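Local coordinates for protein of unknown function with a Fic domain (PDB 3CUC) that is of unknown function but carries a Fic domain, the largely helical module that defines the Fic/DOC family, at residues Ile219-Glu224 / Val259-Ser264; Thr106-Asp111 / Asn199-Arg204; Tyr189-Pro194 / Val238-Thr243; Phe32-Asn37 / Gly51-Leu56. One frame throughout, in Å; residues are numbered along the deposited sequence.

Contact 1: residues Ile219-Glu224 / Val259-Ser264; sequences IVIHSE and VNYLSS
Two isoleucines and a leucine meet at their methyl ends where the loop before helix 226-240 lies against helix 256-277. Ile219 CD1 sits 3.6 Å from Leu262 CD2, the two side chains crossing at about a right angle. Ile221 brings its own CD1 toward the same methyl, 4.3 Å from Leu262 CD2, so one branch of Leu262 serves both loop residues. The other branch of Ile221 faces the tyrosine: CG2 lies near the plane of the Tyr261 ring, at its edge, 3.7 Å from Tyr261 OH and 4.1 Å from Tyr261 CE2. With CG anti to its backbone N (chi1 -174°), Tyr261 stretches out from the helix and slants across Ile221. Its hydroxyl is hydrogen-bonded to Asp225, just past the loop segment, which fixes the position of the ring's far end.

Further out, Ile219 also packs on Val207 and Leu211 of helix 199-213, and its backbone N is held by the side chain of Asn208. Leu262 touches Ala183 of helix 178-192. On the helix itself, Ser263 OG returns to Val259 O (2.9 Å), joining Ser263 N at that oxygen from the opposite face of the carbonyl plane. Across the contact, therefore, the loop and helix are held by apolar packing, while the polar group that Tyr261 brings into it, its hydroxyl, is paired with Asp225 at the margin.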
loop_
_atom_site.group_PDB
_atom_site.type_symbol
_atom_site.label_atom_id
_atom_site.label_comp_id
_atom_site.label_asym_id
_atom_site.label_seq_id
_atom_site.Cartn_x
_atom_site.Cartn_y
_atom_site.Cartn_z
ATOM N N ILE A 219 4.860 -6.339 0.161
ATOM C CA ILE A 219 5.486 -5.987 -1.112
ATOM C C ILE A 219 5.917 -4.522 -1.173
ATOM O O ILE A 219 5.407 -3.670 -0.436
ATOM C CB ILE A 219 4.566 -6.312 -2.328
ATOM C CG1 ILE A 219 3.277 -5.485 -2.297
ATOM C CG2 ILE A 219 4.227 -7.801 -2.356
ATOM C CD1 ILE A 219 2.634 -5.344 -3.639
ATOM N N VAL A 220 6.867 -4.256 -2.067
ATOM C CA VAL A 220 7.370 -2.913 -2.327
ATOM C C VAL A 220 7.136 -2.556 -3.793
ATOM O O VAL A 220 7.778 -3.122 -4.681
ATOM C CB VAL A 220 8.891 -2.822 -2.057
ATOM C CG1 VAL A 220 9.408 -1.435 -2.419
ATOM C CG2 VAL A 220 9.207 -3.145 -0.618
ATOM N N ILE A 221 6.219 -1.632 -4.059
ATOM C CA ILE A 221 6.120 -1.068 -5.403
ATOM C C ILE A 221 7.263 -0.064 -5.513
ATOM O O ILE A 221 7.290 0.921 -4.774
ATOM C CB ILE A 221 4.766 -0.399 -5.667
ATOM C CG1 ILE A 221 3.635 -1.422 -5.521
ATOM C CG2 ILE A 221 4.741 0.184 -7.070
ATOM C CD1 ILE A 221 2.260 -0.806 -5.548
ATOM N N HIS A 222 8.224 -0.347 -6.394
ATOM C CA HIS A 222 9.457 0.444 -6.483
ATOM C C HIS A 222 9.228 1.716 -7.279
ATOM O O HIS A 222 8.604 1.669 -8.338
ATOM C CB HIS A 222 10.578 -0.375 -7.125
ATOM C CG HIS A 222 11.064 -1.496 -6.266
ATOM N ND1 HIS A 222 12.160 -1.377 -5.437
ATOM C CD2 HIS A 222 10.592 -2.751 -6.086
ATOM C CE1 HIS A 222 12.346 -2.513 -4.788
ATOM N NE2 HIS A 222 11.408 -3.363 -5.164
ATOM N N SER A 223 9.735 2.847 -6.781
ATOM C CA SER A 223 9.492 4.143 -7.440
ATOM C C SER A 223 10.193 4.266 -8.800
ATOM O O SER A 223 9.777 5.061 -9.642
ATOM C CB SER A 223 9.867 5.327 -6.534
ATOM O OG SER A 223 11.257 5.598 -6.570
ATOM N N GLU A 224 11.243 3.480 -9.023
ATOM C CA GLU A 224 11.847 3.386 -10.354
ATOM C C GLU A 224 10.877 2.826 -11.390
ATOM O O GLU A 224 11.035 3.071 -12.576
ATOM C CB GLU A 224 13.118 2.542 -10.307
ATOM C CG GLU A 224 14.249 3.260 -9.583
ATOM C CD GLU A 224 15.405 2.353 -9.226
ATOM O OE1 GLU A 224 15.195 1.383 -8.458
ATOM O OE2 GLU A 224 16.529 2.627 -9.702
ATOM N N VAL A 259 -3.736 -6.950 -10.928
ATOM C CA VAL A 259 -3.610 -8.159 -10.108
ATOM C C VAL A 259 -2.294 -8.845 -10.465
ATOM O O VAL A 259 -1.534 -9.234 -9.577
ATOM C CB VAL A 259 -4.794 -9.147 -10.290
ATOM C CG1 VAL A 259 -4.622 -10.350 -9.375
ATOM C CG2 VAL A 259 -6.126 -8.462 -10.003
ATOM N N ASN A 260 -2.017 -8.963 -11.763
ATOM C CA ASN A 260 -0.760 -9.553 -12.212
ATOM C C ASN A 260 0.433 -8.751 -11.709
ATOM O O ASN A 260 1.428 -9.333 -11.266
ATOM C CB ASN A 260 -0.712 -9.677 -13.739
ATOM C CG ASN A 260 -1.680 -10.726 -14.278
ATOM O OD1 ASN A 260 -2.089 -11.644 -13.567
ATOM N ND2 ASN A 260 -2.048 -10.591 -15.548
ATOM N N TYR A 261 0.326 -7.423 -11.751
ATOM C CA TYR A 261 1.414 -6.560 -11.297
ATOM C C TYR A 261 1.794 -6.814 -9.834
ATOM O O TYR A 261 2.965 -6.995 -9.514
ATOM C CB TYR A 261 1.055 -5.088 -11.490
ATOM C CG TYR A 261 2.208 -4.157 -11.169
ATOM C CD1 TYR A 261 3.429 -4.287 -11.826
ATOM C CD2 TYR A 261 2.087 -3.163 -10.198
ATOM C CE1 TYR A 261 4.496 -3.452 -11.534
ATOM C CE2 TYR A 261 3.153 -2.319 -9.901
ATOM C CZ TYR A 261 4.353 -2.469 -10.572
ATOM O OH TYR A 261 5.406 -1.640 -10.276
ATOM N N LEU A 262 0.799 -6.834 -8.953
ATOM C CA LEU A 262 1.047 -7.109 -7.543
ATOM C C LEU A 262 1.622 -8.511 -7.361
ATOM O O LEU A 262 2.454 -8.736 -6.485
ATOM C CB LEU A 262 -0.232 -6.941 -6.709
ATOM C CG LEU A 262 -0.821 -5.529 -6.578
ATOM C CD1 LEU A 262 -1.902 -5.510 -5.504
ATOM C CD2 LEU A 262 0.253 -4.499 -6.261
ATOM N N SER A 263 1.187 -9.454 -8.187
ATOM C CA SER A 263 1.719 -10.813 -8.125
ATOM C C SER A 263 3.204 -10.850 -8.467
ATOM O O SER A 263 3.970 -11.564 -7.822
ATOM C CB SER A 263 0.936 -11.740 -9.048
ATOM O OG SER A 263 -0.436 -11.716 -8.701
ATOM N N SER A 264 3.619 -10.063 -9.453
ATOM C CA SER A 264 5.034 -10.000 -9.803
ATOM C C SER A 264 5.863 -9.389 -8.654
ATOM O O SER A 264 7.000 -9.799 -8.420
ATOM C CB SER A 264 5.239 -9.238 -11.110
ATOM O OG SER A 264 4.855 -7.883 -10.972
#

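Contact 2: residues Thr106-Asp111 / Asn199-Arg204; sequences TILVQD and NGRIAR
The guanidinium of Arg201 receives Leu108 obliquely: Leu108 CD2 lies 3.6 Å from Arg201 NH2 and 3.8 Å from Arg201 NH1. A second flat group in the helical segment, the guanidinium of Arg204, has the carbonyl Gly200 O over the centre of one face, 3.2 Å above its plane. Its nitrogens are taken up by a salt bridge to Glu44 and by hydrogen bonds to Ser40 and Tyr229.

Nearer the Arg201 backbone the contact is aliphatic. Ile107, the last residue of helix 97-107, points toward helix 199-213 and sets CD1 3.7 Å from Arg201 CB and 4.1 Å from Ile202 CD1. Its CG1 stands between the backbone N and the carbonyl carbon (chi1 69°), which turns CD1 toward helix 199-213, where it touches both. Leu108 is the first residue to leave helical geometry, and its side chain packs beside the bent end of Arg201. That bend, at chi3 (-83°), brings the guanidinium over to Leu108, while a salt bridge from NH1 to Glu73 of helix 68-89 holds its charge.

Asn199, Gly200, Arg201 and Arg204 belong to the Fic signature sequence, which runs from the preceding loop into helix 199-213. The pairing of Arg204 with Glu44 is consistent with the arrangement in Fic proteins whose inhibitory motif, Ser-x-x-x-Glu-Gly, engages the second arginine of that signature.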
loop_
_atom_site.group_PDB
_atom_site.type_symbol
_atom_site.label_atom_id
_atom_site.label_comp_id
_atom_site.label_asym_id
_atom_site.label_seq_id
_atom_site.Cartn_x
_atom_site.Cartn_y
_atom_site.Cartn_z
ATOM N N THR A 106 -1.984 10.042 10.670
ATOM C CA THR A 106 -0.643 9.666 11.112
ATOM C C THR A 106 0.432 10.019 10.090
ATOM O O THR A 106 1.367 10.750 10.408
ATOM C CB THR A 106 -0.556 8.155 11.402
ATOM O OG1 THR A 106 -1.539 7.801 12.375
ATOM C CG2 THR A 106 0.821 7.779 11.919
ATOM N N ILE A 107 0.295 9.508 8.867
ATOM C CA ILE A 107 1.377 9.605 7.873
ATOM C C ILE A 107 1.580 11.038 7.356
ATOM O O ILE A 107 2.707 11.424 7.028
ATOM C CB ILE A 107 1.201 8.613 6.684
ATOM C CG1 ILE A 107 0.011 8.985 5.798
ATOM C CG2 ILE A 107 1.058 7.191 7.193
ATOM C CD1 ILE A 107 -0.014 8.212 4.522
ATOM N N LEU A 108 0.489 11.801 7.270
ATOM C CA LEU A 108 0.563 13.244 7.047
ATOM C C LEU A 108 0.537 13.854 8.438
ATOM O O LEU A 108 -0.501 13.840 9.095
ATOM C CB LEU A 108 -0.633 13.755 6.232
ATOM C CG LEU A 108 -1.007 12.988 4.969
ATOM C CD1 LEU A 108 -2.206 13.653 4.279
ATOM C CD2 LEU A 108 0.196 12.881 4.036
ATOM N N VAL A 109 1.660 14.387 8.901
ATOM C CA VAL A 109 1.823 14.638 10.335
ATOM C C VAL A 109 0.747 15.546 10.940
ATOM O O VAL A 109 0.318 15.319 12.072
ATOM C CB VAL A 109 3.214 15.213 10.641
ATOM C CG1 VAL A 109 3.361 15.509 12.136
ATOM C CG2 VAL A 109 4.298 14.238 10.163
ATOM N N GLN A 110 0.291 16.538 10.176
ATOM C CA GLN A 110 -0.590 17.585 10.709
ATOM C C GLN A 110 -1.308 18.364 9.613
ATOM O O GLN A 110 -0.927 18.291 8.441
ATOM C CB GLN A 110 0.235 18.552 11.550
ATOM C CG GLN A 110 1.423 19.134 10.794
ATOM C CD GLN A 110 2.510 19.654 11.713
ATOM O OE1 GLN A 110 2.250 20.043 12.853
ATOM N NE2 GLN A 110 3.740 19.666 11.216
ATOM N N ASP A 111 -2.329 19.123 10.024
ATOM C CA ASP A 111 -3.197 19.890 9.109
ATOM C C ASP A 111 -2.454 20.825 8.144
ATOM O O ASP A 111 -1.248 21.062 8.284
ATOM C CB ASP A 111 -4.247 20.685 9.906
ATOM C CG ASP A 111 -5.578 19.961 10.004
ATOM O OD1 ASP A 111 -6.135 19.583 8.942
ATOM O OD2 ASP A 111 -6.078 19.787 11.136
ATOM N N ASN A 199 -3.251 9.549 -0.528
ATOM C CA ASN A 199 -4.044 8.420 -1.010
ATOM C C ASN A 199 -3.196 7.336 -1.675
ATOM O O ASN A 199 -3.528 6.149 -1.602
ATOM C CB ASN A 199 -5.140 8.906 -1.958
ATOM C CG ASN A 199 -6.208 9.717 -1.241
ATOM O OD1 ASN A 199 -6.997 9.178 -0.466
ATOM N ND2 ASN A 199 -6.235 11.024 -1.501
ATOM N N GLY A 200 -2.099 7.735 -2.308
ATOM C CA GLY A 200 -1.173 6.768 -2.875
ATOM C C GLY A 200 -0.585 5.893 -1.789
ATOM O O GLY A 200 -0.551 4.674 -1.904
ATOM N N ARG A 201 -0.136 6.525 -0.718
ATOM C CA ARG A 201 0.497 5.811 0.386
ATOM C C ARG A 201 -0.477 4.959 1.177
ATOM O O ARG A 201 -0.096 3.903 1.675
ATOM C CB ARG A 201 1.199 6.799 1.317
ATOM C CG ARG A 201 2.518 7.295 0.764
ATOM C CD ARG A 201 2.990 8.523 1.491
ATOM N NE ARG A 201 2.372 9.730 0.962
ATOM C CZ ARG A 201 2.489 10.930 1.512
ATOM N NH1 ARG A 201 3.203 11.093 2.617
ATOM N NH2 ARG A 201 1.880 11.974 0.953
ATOM N N ILE A 202 -1.722 5.420 1.297
ATOM C CA ILE A 202 -2.756 4.648 1.978
ATOM C C ILE A 202 -3.057 3.398 1.165
ATOM O O ILE A 202 -3.083 2.303 1.713
ATOM C CB ILE A 202 -4.061 5.446 2.193
ATOM C CG1 ILE A 202 -3.820 6.648 3.120
ATOM C CG2 ILE A 202 -5.144 4.546 2.784
ATOM C CD1 ILE A 202 -3.573 6.271 4.565
ATOM N N ALA A 203 -3.263 3.565 -0.140
ATOM C CA ALA A 203 -3.509 2.428 -1.029
ATOM C C ALA A 203 -2.456 1.343 -0.816
ATOM O O ALA A 203 -2.787 0.182 -0.569
ATOM C CB ALA A 203 -3.526 2.869 -2.481
ATOM N N ARG A 204 -1.188 1.735 -0.877
ATOM C CA ARG A 204 -0.097 0.777 -0.794
ATOM C C ARG A 204 0.031 0.187 0.599
ATOM O O ARG A 204 0.413 -0.976 0.755
ATOM C CB ARG A 204 1.212 1.419 -1.243
ATOM C CG ARG A 204 1.266 1.636 -2.753
ATOM C CD ARG A 204 2.618 2.154 -3.210
ATOM N NE ARG A 204 2.841 3.525 -2.742
ATOM C CZ ARG A 204 2.358 4.626 -3.324
ATOM N NH1 ARG A 204 1.616 4.558 -4.422
ATOM N NH2 ARG A 204 2.624 5.806 -2.800
#

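Contact 3: residues Tyr189-Pro194 / Val238-Thr243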
loop_
_atom_site.group_PDB
_atom_site.type_symbol
_atom_site.label_atom_id
_atom_site.label_comp_id
_atom_site.label_asym_id
_atom_site.label_seq_id
_atom_site.Cartn_x
_atom_site.Cartn_y
_atom_site.Cartn_z
ATOM N N TYR A 189 -10.133 1.853 -3.651
ATOM C CA TYR A 189 -9.733 2.962 -2.783
ATOM C C TYR A 189 -9.122 4.110 -3.587
ATOM O O TYR A 189 -9.529 5.268 -3.436
ATOM C CB TYR A 189 -8.737 2.516 -1.706
ATOM C CG TYR A 189 -8.212 3.685 -0.897
ATOM C CD1 TYR A 189 -8.912 4.156 0.212
ATOM C CD2 TYR A 189 -7.038 4.340 -1.263
ATOM C CE1 TYR A 189 -8.451 5.238 0.941
ATOM C CE2 TYR A 189 -6.569 5.420 -0.542
ATOM C CZ TYR A 189 -7.278 5.866 0.555
ATOM O OH TYR A 189 -6.804 6.938 1.268
ATOM N N ILE A 190 -8.151 3.785 -4.440
ATOM C CA ILE A 190 -7.453 4.810 -5.214
ATOM C C ILE A 190 -8.415 5.546 -6.163
ATOM O O ILE A 190 -8.213 6.724 -6.466
ATOM C CB ILE A 190 -6.238 4.220 -5.992
ATOM C CG1 ILE A 190 -5.163 5.291 -6.203
ATOM C CG2 ILE A 190 -6.670 3.614 -7.327
ATOM C CD1 ILE A 190 -4.398 5.652 -4.927
ATOM N N ARG A 191 -9.464 4.857 -6.614
ATOM C CA ARG A 191 -10.481 5.473 -7.479
ATOM C C ARG A 191 -11.429 6.386 -6.712
ATOM O O ARG A 191 -11.893 7.380 -7.255
ATOM C CB ARG A 191 -11.287 4.409 -8.231
ATOM C CG ARG A 191 -10.534 3.715 -9.371
ATOM C CD ARG A 191 -10.143 4.678 -10.482
ATOM N NE ARG A 191 -11.301 5.369 -11.046
ATOM C CZ ARG A 191 -11.982 4.975 -12.120
ATOM N NH1 ARG A 191 -11.639 3.875 -12.782
ATOM N NH2 ARG A 191 -13.018 5.693 -12.537
ATOM N N ILE A 192 -11.719 6.049 -5.458
ATOM C CA ILE A 192 -12.475 6.947 -4.575
ATOM C C ILE A 192 -11.618 8.174 -4.214
ATOM O O ILE A 192 -12.097 9.307 -4.247
ATOM C CB ILE A 192 -12.931 6.233 -3.277
ATOM C CG1 ILE A 192 -13.883 5.072 -3.585
ATOM C CG2 ILE A 192 -13.633 7.211 -2.343
ATOM C CD1 ILE A 192 -14.153 4.181 -2.381
ATOM N N HIS A 193 -10.353 7.933 -3.863
ATOM C CA HIS A 193 -9.374 8.997 -3.564
ATOM C C HIS A 193 -9.921 9.958 -2.484
ATOM O O HIS A 193 -9.963 11.179 -2.688
ATOM C CB HIS A 193 -8.999 9.728 -4.866
ATOM C CG HIS A 193 -7.526 9.965 -5.044
ATOM N ND1 HIS A 193 -6.938 11.195 -4.837
ATOM C CD2 HIS A 193 -6.530 9.137 -5.443
ATOM C CE1 HIS A 193 -5.643 11.109 -5.082
ATOM N NE2 HIS A 193 -5.369 9.870 -5.451
ATOM N N PRO A 194 -10.325 9.395 -1.321
ATOM C CA PRO A 194 -11.168 10.066 -0.325
ATOM C C PRO A 194 -10.548 11.267 0.377
ATOM O O PRO A 194 -11.246 12.237 0.631
ATOM C CB PRO A 194 -11.456 8.955 0.697
ATOM C CG PRO A 194 -10.323 8.023 0.571
ATOM C CD PRO A 194 -9.973 8.029 -0.884
ATOM N N VAL A 238 -9.632 2.330 -18.263
ATOM C CA VAL A 238 -10.391 2.237 -19.513
ATOM C C VAL A 238 -11.410 1.086 -19.453
ATOM O O VAL A 238 -12.497 1.185 -20.017
ATOM C CB VAL A 238 -9.465 2.065 -20.757
ATOM C CG1 VAL A 238 -10.232 2.390 -22.053
ATOM C CG2 VAL A 238 -8.215 2.947 -20.643
ATOM N N GLU A 239 -11.057 0.013 -18.745
ATOM C CA GLU A 239 -11.899 -1.184 -18.646
ATOM C C GLU A 239 -13.115 -0.999 -17.731
ATOM O O GLU A 239 -14.231 -1.370 -18.092
ATOM C CB GLU A 239 -11.062 -2.372 -18.140
ATOM C CG GLU A 239 -11.676 -3.745 -18.394
ATOM C CD GLU A 239 -11.868 -4.036 -19.874
ATOM O OE1 GLU A 239 -11.114 -3.481 -20.702
ATOM O OE2 GLU A 239 -12.780 -4.816 -20.216
ATOM N N ALA A 240 -12.885 -0.438 -16.543
ATOM C CA ALA A 240 -13.926 -0.327 -15.512
ATOM C C ALA A 240 -14.987 0.714 -15.861
ATOM O O ALA A 240 -16.179 0.465 -15.687
ATOM C CB ALA A 240 -13.301 -0.007 -14.156
ATOM N N GLY A 241 -14.545 1.868 -16.354
ATOM C CA GLY A 241 -15.439 2.986 -16.671
ATOM C C GLY A 241 -14.913 4.246 -16.015
ATOM O O GLY A 241 -14.453 4.199 -14.874
ATOM N N LEU A 242 -14.983 5.371 -16.725
ATOM C CA LEU A 242 -14.275 6.596 -16.313
ATOM C C LEU A 242 -14.945 7.400 -15.179
ATOM O O LEU A 242 -14.336 8.336 -14.641
ATOM C CB LEU A 242 -14.031 7.498 -17.534
ATOM C CG LEU A 242 -13.048 6.936 -18.568
ATOM C CD1 LEU A 242 -13.207 7.627 -19.921
ATOM C CD2 LEU A 242 -11.609 7.044 -18.049
ATOM N N THR A 243 -16.176 7.030 -14.810
ATOM C CA THR A 243 -16.909 7.725 -13.739
ATOM C C THR A 243 -16.417 7.247 -12.375
ATOM O O THR A 243 -15.922 6.125 -12.256
ATOM C CB THR A 243 -18.456 7.500 -13.806
ATOM O OG1 THR A 243 -18.803 6.273 -13.149
ATOM C CG2 THR A 243 -18.971 7.485 -15.247
#
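Arg191 reaches from helix 178-192 to the turn that follows helix 226-240 and grips it through one backbone oxygen. Arg191 NH2 donates to Gly241 O at 3.1 Å, with an N-H...O angle of 163°; the acceptor lies only 6° out of the guanidinium plane, and the donor is in the carbonyl plane. Bends at chi2 (-63°) and chi3 curl the side chain so that its flat end presents its edge to Gly241 O. Arg191 NH2 is also 2.9 Å from Thr243 O, but the angle is poor and this is no hydrogen bond. Arg191 NH1, the other terminal nitrogen, is hydrogen-bonded to Tyr187 OH and lies 4.4 Å from Ala240 CB.

Beyond this buried arginine the contact is looser. The CB bonds of Leu242 and Thr243 point away from segment 189-194; both residues are exposed, and the main chain makes the close approach. Thr243 is the N-cap of helix 244-248, with OG1 on Asp246 N. The contact thus ties together two helix ends: that of helix 178-192, just ahead of the His193-Pro194 start of the Fic signature, and that of helix 226-240, terminated by Gly241 with its positive phi.

Contact 4: residues Phe32-Asn37 / Gly51-Leu56; sequences FKLEFN and GQTKLL
Leu34, with both its methyls against Thr53 and Lys54, carries the contact of residues 32-37 with residues 51-56. One turn of helix 22-42 frames it. Phe32 faces the other way, its ring covered on one face by CB of Phe36, offset toward the rim, and it packs on Met218 and on Asn208 of helix 199-213. Lys33 contributes its carbonyl oxygen, which accepts the backbone N of Asn37.

At Leu34 the two backbones are nearest, with CA 6.3 Å from Lys54 CA. Leu34 CD2 lies 3.7 Å from Lys54 CA and 3.9 Å from Lys54 CG, so the leucine rests on the main chain and on the first methylenes of the lysine, crossing that side chain at about a right angle. CG of Lys54 is anti to its backbone N (chi1 -179°), and from there the chain extends away, taking the amine off the interface. The other methyl, Leu34 CD1, is 4.2 Å from Thr53 CG2, the two side chains sliding past each other in opposite directions. Thr53 turns its OG1 back to Thr49 O, which leaves the methyl to face Leu34.

Glu35 points away from residues 51-56 and forms a salt bridge with Arg268. Phe36 meets His77, the ring planes at about 55°, and reaches Leu205. Asn37 closes the turn: it points toward helix 50-59 and touches Leu57, but is held by His77 and Asn78 of helix 68-89. Leu34 also meets Tyr50 and Met58, completing the helix-loop-helix packing of two consecutive helices in a mainly helical fold, as in the Fic family.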
loop_
_atom_site.group_PDB
_atom_site.type_symbol
_atom_site.label_atom_id
_atom_site.label_comp_id
_atom_site.label_asym_id
_atom_site.label_seq_id
_atom_site.Cartn_x
_atom_site.Cartn_y
_atom_site.Cartn_z
ATOM N N PHE A 32 12.871 -4.714 4.405
ATOM C CA PHE A 32 11.556 -4.326 3.916
ATOM C C PHE A 32 11.142 -2.938 4.425
ATOM O O PHE A 32 10.688 -2.093 3.644
ATOM C CB PHE A 32 10.487 -5.353 4.281
ATOM C CG PHE A 32 9.108 -4.874 3.983
ATOM C CD1 PHE A 32 8.608 -4.933 2.698
ATOM C CD2 PHE A 32 8.338 -4.292 4.973
ATOM C CE1 PHE A 32 7.349 -4.462 2.413
ATOM C CE2 PHE A 32 7.081 -3.811 4.698
ATOM C CZ PHE A 32 6.584 -3.893 3.416
ATOM N N LYS A 33 11.292 -2.715 5.728
ATOM C CA LYS A 33 10.964 -1.423 6.345
ATOM C C LYS A 33 11.653 -0.282 5.605
ATOM O O LYS A 33 11.064 0.765 5.312
ATOM C CB LYS A 33 11.412 -1.402 7.812
ATOM C CG LYS A 33 10.807 -0.269 8.633
ATOM C CD LYS A 33 11.153 -0.393 10.121
ATOM C CE LYS A 33 12.592 0.049 10.402
ATOM N NZ LYS A 33 12.885 0.131 11.859
ATOM N N LEU A 34 12.917 -0.516 5.305
ATOM C CA LEU A 34 13.733 0.453 4.619
ATOM C C LEU A 34 13.165 0.730 3.223
ATOM O O LEU A 34 12.828 1.867 2.874
ATOM C CB LEU A 34 15.155 -0.100 4.502
ATOM C CG LEU A 34 16.304 0.888 4.593
ATOM C CD1 LEU A 34 16.071 2.090 3.672
ATOM C CD2 LEU A 34 16.483 1.293 6.060
ATOM N N GLU A 35 13.035 -0.332 2.436
ATOM C CA GLU A 35 12.677 -0.196 1.033
ATOM C C GLU A 35 11.242 0.261 0.820
ATOM O O GLU A 35 10.961 1.010 -0.119
ATOM C CB GLU A 35 12.926 -1.510 0.297
ATOM C CG GLU A 35 14.408 -1.876 0.248
ATOM C CD GLU A 35 14.840 -2.442 -1.091
ATOM O OE1 GLU A 35 14.056 -3.201 -1.706
ATOM O OE2 GLU A 35 15.967 -2.117 -1.529
ATOM N N PHE A 36 10.338 -0.186 1.688
ATOM C CA PHE A 36 8.945 0.207 1.579
ATOM C C PHE A 36 8.788 1.690 1.895
ATOM O O PHE A 36 8.204 2.435 1.108
ATOM C CB PHE A 36 8.058 -0.632 2.497
ATOM C CG PHE A 36 6.604 -0.281 2.404
ATOM C CD1 PHE A 36 5.969 -0.227 1.169
ATOM C CD2 PHE A 36 5.867 0.001 3.546
ATOM C CE1 PHE A 36 4.621 0.106 1.072
ATOM C CE2 PHE A 36 4.513 0.334 3.454
ATOM C CZ PHE A 36 3.894 0.391 2.214
ATOM N N ASN A 37 9.312 2.113 3.044
ATOM C CA ASN A 37 9.234 3.520 3.443
ATOM C C ASN A 37 9.851 4.435 2.383
ATOM O O ASN A 37 9.256 5.446 1.988
ATOM C CB ASN A 37 9.898 3.747 4.808
ATOM C CG ASN A 37 9.020 3.296 5.973
ATOM O OD1 ASN A 37 7.879 3.739 6.106
ATOM N ND2 ASN A 37 9.562 2.437 6.836
ATOM N N GLY A 51 20.287 7.076 1.751
ATOM C CA GLY A 51 21.139 7.233 2.917
ATOM C C GLY A 51 20.404 8.007 3.981
ATOM O O GLY A 51 20.309 7.552 5.118
ATOM N N GLN A 52 19.870 9.170 3.597
ATOM C CA GLN A 52 19.089 10.006 4.503
ATOM C C GLN A 52 17.998 9.150 5.159
ATOM O O GLN A 52 17.768 9.232 6.367
ATOM C CB GLN A 52 18.491 11.207 3.748
ATOM C CG GLN A 52 19.512 12.262 3.369
ATOM C CD GLN A 52 18.921 13.350 2.537
ATOM O OE1 GLN A 52 18.194 13.088 1.587
ATOM N NE2 GLN A 52 19.227 14.598 2.886
ATOM N N THR A 53 17.359 8.303 4.363
ATOM C CA THR A 53 16.272 7.469 4.855
ATOM C C THR A 53 16.757 6.390 5.818
ATOM O O THR A 53 16.181 6.201 6.892
ATOM C CB THR A 53 15.535 6.747 3.709
ATOM O OG1 THR A 53 14.993 7.704 2.788
ATOM C CG2 THR A 53 14.407 5.879 4.259
ATOM N N LYS A 54 17.782 5.647 5.402
ATOM C CA LYS A 54 18.322 4.530 6.192
ATOM C C LYS A 54 18.819 4.982 7.558
ATOM O O LYS A 54 18.444 4.410 8.575
ATOM C CB LYS A 54 19.479 3.871 5.446
ATOM C CG LYS A 54 20.109 2.676 6.163
ATOM C CD LYS A 54 21.263 2.080 5.339
ATOM C CE LYS A 54 21.295 0.545 5.397
ATOM N NZ LYS A 54 22.042 -0.038 4.239
ATOM N N LEU A 55 19.667 6.008 7.570
ATOM C CA LEU A 55 20.163 6.583 8.819
ATOM C C LEU A 55 19.051 7.149 9.721
ATOM O O LEU A 55 19.236 7.254 10.938
ATOM C CB LEU A 55 21.210 7.664 8.533
ATOM C CG LEU A 55 22.569 7.158 8.035
ATOM C CD1 LEU A 55 23.440 8.299 7.520
ATOM C CD2 LEU A 55 23.293 6.398 9.138
ATOM N N LEU A 56 17.908 7.520 9.140
ATOM C CA LEU A 56 16.746 7.909 9.939
ATOM C C LEU A 56 16.106 6.697 10.619
ATOM O O LEU A 56 15.936 6.680 11.834
ATOM C CB LEU A 56 15.692 8.630 9.093
ATOM C CG LEU A 56 14.386 8.967 9.838
ATOM C CD1 LEU A 56 14.584 10.152 10.770
ATOM C CD2 LEU A 56 13.240 9.232 8.875
#

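In the fold
Along the chain, contact 4 closes before any other opens; contact 2 then closes before contact 1, while contact 3 alternates with both. Helix 199-213 and its flanking elements link them. Contacts 2 and 3 touch at Asn199 and Tyr189, contacts 1 and 2 at Ile221 and Arg204, and contacts 2 and 4 at Arg204 and Phe36. Contact 1 also meets contact 4, with Val220 and His222 against Phe32 and Glu35. Contacts 3 and 4 lie farthest apart, their centres about 31 Å from each other on opposite sides of the chain's centre. Helices 22-42 and 178-192 thus pack on the Fic signature helix, and the 219-224 loop connects it to helix 256-277.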